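Local coordinates for protein extracellular invertase (Aspergillus kawachii, PDB 5XH8) that hydrolyses sucrose-type beta-fructofuranosides and, with high transfructosylation activity, also transfers fructosyl units, probably building fructooligosaccharides such as 1-kestose, at residues L183-N188 against V296-S301; G429-E434 against K589-E594. One frame throughout, in Å; residues are numbered along the deposited sequence.

Interaction 1: L183-N188 against V296-S301; sequences LLHSKN and VSRNGS
R298 and L183 bury more surface here than any other pair, about 96 and 92 Å² respectively, and they meet in both a polar and an apolar way. With CG anti to its backbone N (chi1 -170°) and the chain straight out to NE, R298 runs antiparallel to the L183 side chain and brings NH1 to the carbonyl oxygen of L183 at 2.6 Å. That bond is fairly straight (156° at the hydrogen), uses a lone pair in the carbonyl plane and lies close to the plane of the guanidinium. Within its own segment, R298 NE donates to G300 O in the turn after the strand at 3.0 Å, this time from above the carbonyl plane, so two bonds at the guanidinium edge limit its rotation. L183 O belongs to the last turn of helix 178-184, which H185 closes with a positive phi in a Schellman motif. This helix links strands 166-176 and 191-199 of one four-stranded antiparallel sheet, and its C-terminal end meets strand 286-298 where that turns into strand 302-311 of the next sheet of the GH32 beta-propeller. L184 CD2 lies over one guanidinium face, displaced toward its rim, 4.4 Å from R298 CZ. The H185 ring, its plane 57° from the guanidinium, places ND1 3.5 Å from R298 NH1. L183 CD1 packs on V296 CG1 at 3.5 Å, while CD2 lies 4.0 Å from R298 CB.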
loop_
_atom_site.group_PDB
_atom_site.type_symbol
_atom_site.label_atom_id
_atom_site.label_comp_id
_atom_site.label_asym_id
_atom_site.label_seq_id
_atom_site.Cartn_x
_atom_site.Cartn_y
_atom_site.Cartn_z
ATOM N N LEU A 183 -18.024 -6.356 25.139
ATOM C CA LEU A 183 -16.688 -6.649 25.649
ATOM C C LEU A 183 -15.634 -5.584 25.305
ATOM O O LEU A 183 -14.706 -5.353 26.098
ATOM C CB LEU A 183 -16.184 -7.985 25.117
ATOM C CG LEU A 183 -16.686 -9.279 25.745
ATOM C CD1 LEU A 183 -16.220 -10.440 24.880
ATOM C CD2 LEU A 183 -16.174 -9.454 27.170
ATOM N N LEU A 184 -15.770 -4.955 24.130
ATOM C CA LEU A 184 -14.780 -3.979 23.635
ATOM C C LEU A 184 -15.217 -2.519 23.795
ATOM O O LEU A 184 -14.504 -1.621 23.379
ATOM C CB LEU A 184 -14.491 -4.260 22.159
ATOM C CG LEU A 184 -13.840 -5.626 21.898
ATOM C CD1 LEU A 184 -13.963 -6.014 20.436
ATOM C CD2 LEU A 184 -12.383 -5.628 22.339
ATOM N N HIS A 185 -16.389 -2.292 24.386
ATOM C CA HIS A 185 -16.999 -0.965 24.474
ATOM C C HIS A 185 -17.071 -0.281 23.104
ATOM O O HIS A 185 -16.851 0.924 22.989
ATOM C CB HIS A 185 -16.271 -0.106 25.529
ATOM C CG HIS A 185 -16.182 -0.773 26.865
ATOM N ND1 HIS A 185 -15.055 -1.446 27.286
ATOM C CD2 HIS A 185 -17.103 -0.931 27.844
ATOM C CE1 HIS A 185 -15.276 -1.971 28.477
ATOM N NE2 HIS A 185 -16.509 -1.668 28.841
ATOM N N SER A 186 -17.405 -1.054 22.064
ATOM C CA SER A 186 -17.497 -0.495 20.711
ATOM C C SER A 186 -18.814 0.209 20.636
ATOM O O SER A 186 -19.748 -0.165 21.348
ATOM C CB SER A 186 -17.466 -1.591 19.625
ATOM O OG SER A 186 -16.395 -2.489 19.822
ATOM N N LYS A 187 -18.937 1.176 19.739
ATOM C CA LYS A 187 -20.265 1.697 19.439
ATOM C C LYS A 187 -21.181 0.561 18.955
ATOM O O LYS A 187 -20.711 -0.408 18.304
ATOM C CB LYS A 187 -20.175 2.800 18.402
ATOM C CG LYS A 187 -19.503 4.041 18.960
ATOM C CD LYS A 187 -19.019 4.967 17.866
ATOM C CE LYS A 187 -18.279 6.149 18.466
ATOM N NZ LYS A 187 -18.190 7.233 17.458
ATOM N N ASN A 188 -22.470 0.679 19.277
ATOM C CA ASN A 188 -23.455 -0.356 18.959
ATOM C C ASN A 188 -23.524 -0.585 17.463
ATOM O O ASN A 188 -23.632 0.369 16.709
ATOM C CB ASN A 188 -24.868 0.029 19.430
ATOM C CG ASN A 188 -25.000 0.043 20.932
ATOM O OD1 ASN A 188 -25.567 0.973 21.500
ATOM N ND2 ASN A 188 -24.458 -0.980 21.596
ATOM N N VAL A 296 -16.178 -16.199 23.900
ATOM C CA VAL A 296 -15.385 -15.019 23.727
ATOM C C VAL A 296 -15.206 -14.344 25.072
ATOM O O VAL A 296 -16.176 -13.980 25.702
ATOM C CB VAL A 296 -16.066 -14.066 22.738
ATOM C CG1 VAL A 296 -15.209 -12.837 22.514
ATOM C CG2 VAL A 296 -16.279 -14.785 21.410
ATOM N N SER A 297 -13.961 -14.170 25.488
ATOM C CA SER A 297 -13.619 -13.474 26.729
ATOM C C SER A 297 -12.671 -12.317 26.427
ATOM O O SER A 297 -12.139 -12.212 25.322
ATOM C CB SER A 297 -12.920 -14.439 27.667
ATOM O OG SER A 297 -11.732 -14.912 27.059
ATOM N N ARG A 298 -12.459 -11.471 27.428
ATOM C CA ARG A 298 -11.507 -10.379 27.357
ATOM C C ARG A 298 -10.538 -10.441 28.538
ATOM O O ARG A 298 -10.894 -10.836 29.638
ATOM C CB ARG A 298 -12.222 -9.032 27.328
ATOM C CG ARG A 298 -11.274 -7.891 27.023
ATOM C CD ARG A 298 -11.990 -6.597 26.743
ATOM N NE ARG A 298 -11.032 -5.508 26.558
ATOM C CZ ARG A 298 -11.350 -4.222 26.409
ATOM N NH1 ARG A 298 -12.612 -3.811 26.423
ATOM N NH2 ARG A 298 -10.389 -3.325 26.250
ATOM N N ASN A 299 -9.307 -10.029 28.285
ATOM C CA ASN A 299 -8.240 -10.111 29.257
ATOM C C ASN A 299 -7.241 -8.988 28.927
ATOM O O ASN A 299 -6.035 -9.210 28.846
ATOM C CB ASN A 299 -7.627 -11.513 29.120
ATOM C CG ASN A 299 -7.101 -12.062 30.423
ATOM O OD1 ASN A 299 -5.970 -12.549 30.489
ATOM N ND2 ASN A 299 -7.927 -12.018 31.466
ATOM N N GLY A 300 -7.758 -7.782 28.725
ATOM C CA GLY A 300 -7.052 -6.762 27.942
ATOM C C GLY A 300 -7.449 -6.875 26.467
ATOM O O GLY A 300 -8.097 -5.977 25.928
ATOM N N SER A 301 -7.081 -7.977 25.809
ATOM C CA SER A 301 -7.520 -8.222 24.422
ATOM C C SER A 301 -8.522 -9.373 24.328
ATOM O O SER A 301 -8.493 -10.331 25.116
ATOM C CB SER A 301 -6.331 -8.493 23.519
ATOM O OG SER A 301 -5.658 -9.653 23.943
#

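Interaction 2: G429-E434 against K589-E594; sequences GTSFTE and KVTVSE
F432 and V592 form the middle hydrogen-bonded pair of an antiparallel strand pairing, their side chains on the same face, with both backbone bonds, F432 N to V592 O and V592 N to F432 O, at 2.9 Å. The E434/V590 pair is equally short, whereas the bonds lengthen at T430/E594, where T430 N lies 3.3 Å from E594 O. Just beyond, G429 CA makes a CA-H...O contact with E594 O, and a water bound to S593 OG bonds weakly to G429 N.

Apolar packing centres on the F432 ring. A chi1 of 63° turns it over V592 rather than away from the partner strand, and V592 CB stands over the face near its rim in a CH-pi contact, 3.9 Å from the centroid and 23° off the normal. E594 OE1 comes to the ring's edge, 4.1 Å from F432 CE2.

Both glutamates find polar partners beyond the two strands: E434 OE1 accepts from K448 N, and E594 OE2 is hydrogen-bonded to S452 OG. Strand 585-594 lies between 430-439 and 455-463, bonding the latter through T591 and S593, while E434 and V590 pack against F577 of strand 574-580 in the other sheet of the C-terminal beta-sandwich.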
loop_
_atom_site.group_PDB
_atom_site.type_symbol
_atom_site.label_atom_id
_atom_site.label_comp_id
_atom_site.label_asym_id
_atom_site.label_seq_id
_atom_site.Cartn_x
_atom_site.Cartn_y
_atom_site.Cartn_z
ATOM N N GLY A 429 -40.105 -32.913 -7.488
ATOM C CA GLY A 429 -40.265 -33.872 -8.573
ATOM C C GLY A 429 -41.384 -34.869 -8.320
ATOM O O GLY A 429 -42.382 -34.567 -7.658
ATOM N N THR A 430 -41.221 -36.068 -8.849
ATOM C CA THR A 430 -42.193 -37.120 -8.622
ATOM C C THR A 430 -41.600 -38.141 -7.665
ATOM O O THR A 430 -40.443 -38.577 -7.806
ATOM C CB THR A 430 -42.666 -37.721 -9.943
ATOM O OG1 THR A 430 -41.539 -38.217 -10.678
ATOM C CG2 THR A 430 -43.414 -36.627 -10.773
ATOM N N SER A 431 -42.409 -38.491 -6.674
ATOM C CA SER A 431 -41.960 -39.212 -5.509
ATOM C C SER A 431 -42.464 -40.650 -5.533
ATOM O O SER A 431 -43.627 -40.881 -5.850
ATOM C CB SER A 431 -42.514 -38.505 -4.284
ATOM O OG SER A 431 -41.757 -38.863 -3.155
ATOM N N PHE A 432 -41.605 -41.608 -5.195
ATOM C CA PHE A 432 -42.058 -42.975 -4.925
ATOM C C PHE A 432 -41.296 -43.532 -3.732
ATOM O O PHE A 432 -40.271 -42.970 -3.323
ATOM C CB PHE A 432 -41.926 -43.888 -6.168
ATOM C CG PHE A 432 -40.509 -44.077 -6.651
ATOM C CD1 PHE A 432 -39.713 -45.104 -6.133
ATOM C CD2 PHE A 432 -39.970 -43.235 -7.629
ATOM C CE1 PHE A 432 -38.415 -45.285 -6.573
ATOM C CE2 PHE A 432 -38.663 -43.412 -8.067
ATOM C CZ PHE A 432 -37.891 -44.435 -7.539
ATOM N N THR A 433 -41.810 -44.629 -3.174
ATOM C CA THR A 433 -41.210 -45.251 -1.996
ATOM C C THR A 433 -40.837 -46.693 -2.286
ATOM O O THR A 433 -41.463 -47.345 -3.101
ATOM C CB THR A 433 -42.156 -45.201 -0.771
ATOM O OG1 THR A 433 -43.383 -45.870 -1.092
ATOM C CG2 THR A 433 -42.467 -43.741 -0.339
ATOM N N GLU A 434 -39.793 -47.164 -1.617
ATOM C CA GLU A 434 -39.336 -48.529 -1.668
ATOM C C GLU A 434 -39.542 -49.079 -0.259
ATOM O O GLU A 434 -39.245 -48.391 0.720
ATOM C CB GLU A 434 -37.865 -48.558 -2.050
ATOM C CG GLU A 434 -37.180 -49.915 -1.972
ATOM C CD GLU A 434 -37.577 -50.881 -3.075
ATOM O OE1 GLU A 434 -38.053 -50.473 -4.161
ATOM O OE2 GLU A 434 -37.367 -52.084 -2.865
ATOM N N LYS A 589 -38.789 -47.609 5.168
ATOM C CA LYS A 589 -39.313 -47.131 3.897
ATOM C C LYS A 589 -38.340 -46.021 3.370
ATOM O O LYS A 589 -37.945 -45.100 4.091
ATOM C CB LYS A 589 -40.740 -46.625 4.154
ATOM C CG LYS A 589 -41.528 -45.992 3.018
ATOM C CD LYS A 589 -42.448 -44.900 3.589
ATOM C CE LYS A 589 -43.570 -44.473 2.648
ATOM N NZ LYS A 589 -44.923 -44.707 3.225
ATOM N N VAL A 590 -37.909 -46.188 2.130
ATOM C CA VAL A 590 -36.955 -45.316 1.480
ATOM C C VAL A 590 -37.770 -44.448 0.537
ATOM O O VAL A 590 -38.582 -44.986 -0.215
ATOM C CB VAL A 590 -35.941 -46.165 0.684
ATOM C CG1 VAL A 590 -34.887 -45.291 0.029
ATOM C CG2 VAL A 590 -35.305 -47.208 1.594
ATOM N N THR A 591 -37.583 -43.127 0.581
ATOM C CA THR A 591 -38.250 -42.229 -0.364
ATOM C C THR A 591 -37.268 -41.764 -1.451
ATOM O O THR A 591 -36.126 -41.399 -1.162
ATOM C CB THR A 591 -38.858 -41.019 0.360
ATOM O OG1 THR A 591 -39.751 -41.493 1.372
ATOM C CG2 THR A 591 -39.636 -40.128 -0.610
ATOM N N VAL A 592 -37.723 -41.805 -2.697
ATOM C CA VAL A 592 -36.930 -41.349 -3.836
ATOM C C VAL A 592 -37.767 -40.291 -4.513
ATOM O O VAL A 592 -38.922 -40.554 -4.865
ATOM C CB VAL A 592 -36.603 -42.470 -4.849
ATOM C CG1 VAL A 592 -35.868 -41.897 -6.071
ATOM C CG2 VAL A 592 -35.787 -43.582 -4.198
ATOM N N SER A 593 -37.191 -39.096 -4.675
ATOM C CA SER A 593 -37.830 -38.020 -5.401
ATOM C C SER A 593 -36.931 -37.706 -6.588
ATOM O O SER A 593 -35.718 -37.473 -6.419
ATOM C CB SER A 593 -38.036 -36.814 -4.480
ATOM O OG SER A 593 -38.496 -35.703 -5.233
ATOM N N GLU A 594 -37.525 -37.685 -7.779
ATOM C CA GLU A 594 -36.779 -37.678 -9.030
ATOM C C GLU A 594 -36.990 -36.398 -9.813
ATOM O O GLU A 594 -38.096 -35.899 -9.870
ATOM C CB GLU A 594 -37.219 -38.878 -9.883
ATOM C CG GLU A 594 -36.279 -39.202 -11.025
ATOM C CD GLU A 594 -36.752 -40.396 -11.855
ATOM O OE1 GLU A 594 -37.439 -41.296 -11.307
ATOM O OE2 GLU A 594 -36.418 -40.428 -13.057
HETATM O O HOH W 1 -37.147 -34.388 -7.366
#

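In the fold
The two interactions belong to different parts of the GH32 enzyme: interaction 1 sits in the beta-propeller, interaction 2 in the C-terminal beta-sandwich. Their centres are 52 Å apart, their nearest atoms about 40 Å, and they sit on opposite sides of the chain's centre, 30 and 26 Å from it. The two are consecutive in sequence, with neither enclosing the other. Strand 286-298, whose end carries V296 to R298 of interaction 1, also holds the sodium ligand H287 near its start, so the contact and the metal site share one strand. In interaction 2 the side chain of E594 stays about 11 Å from a bound glycerol, too far for it to touch.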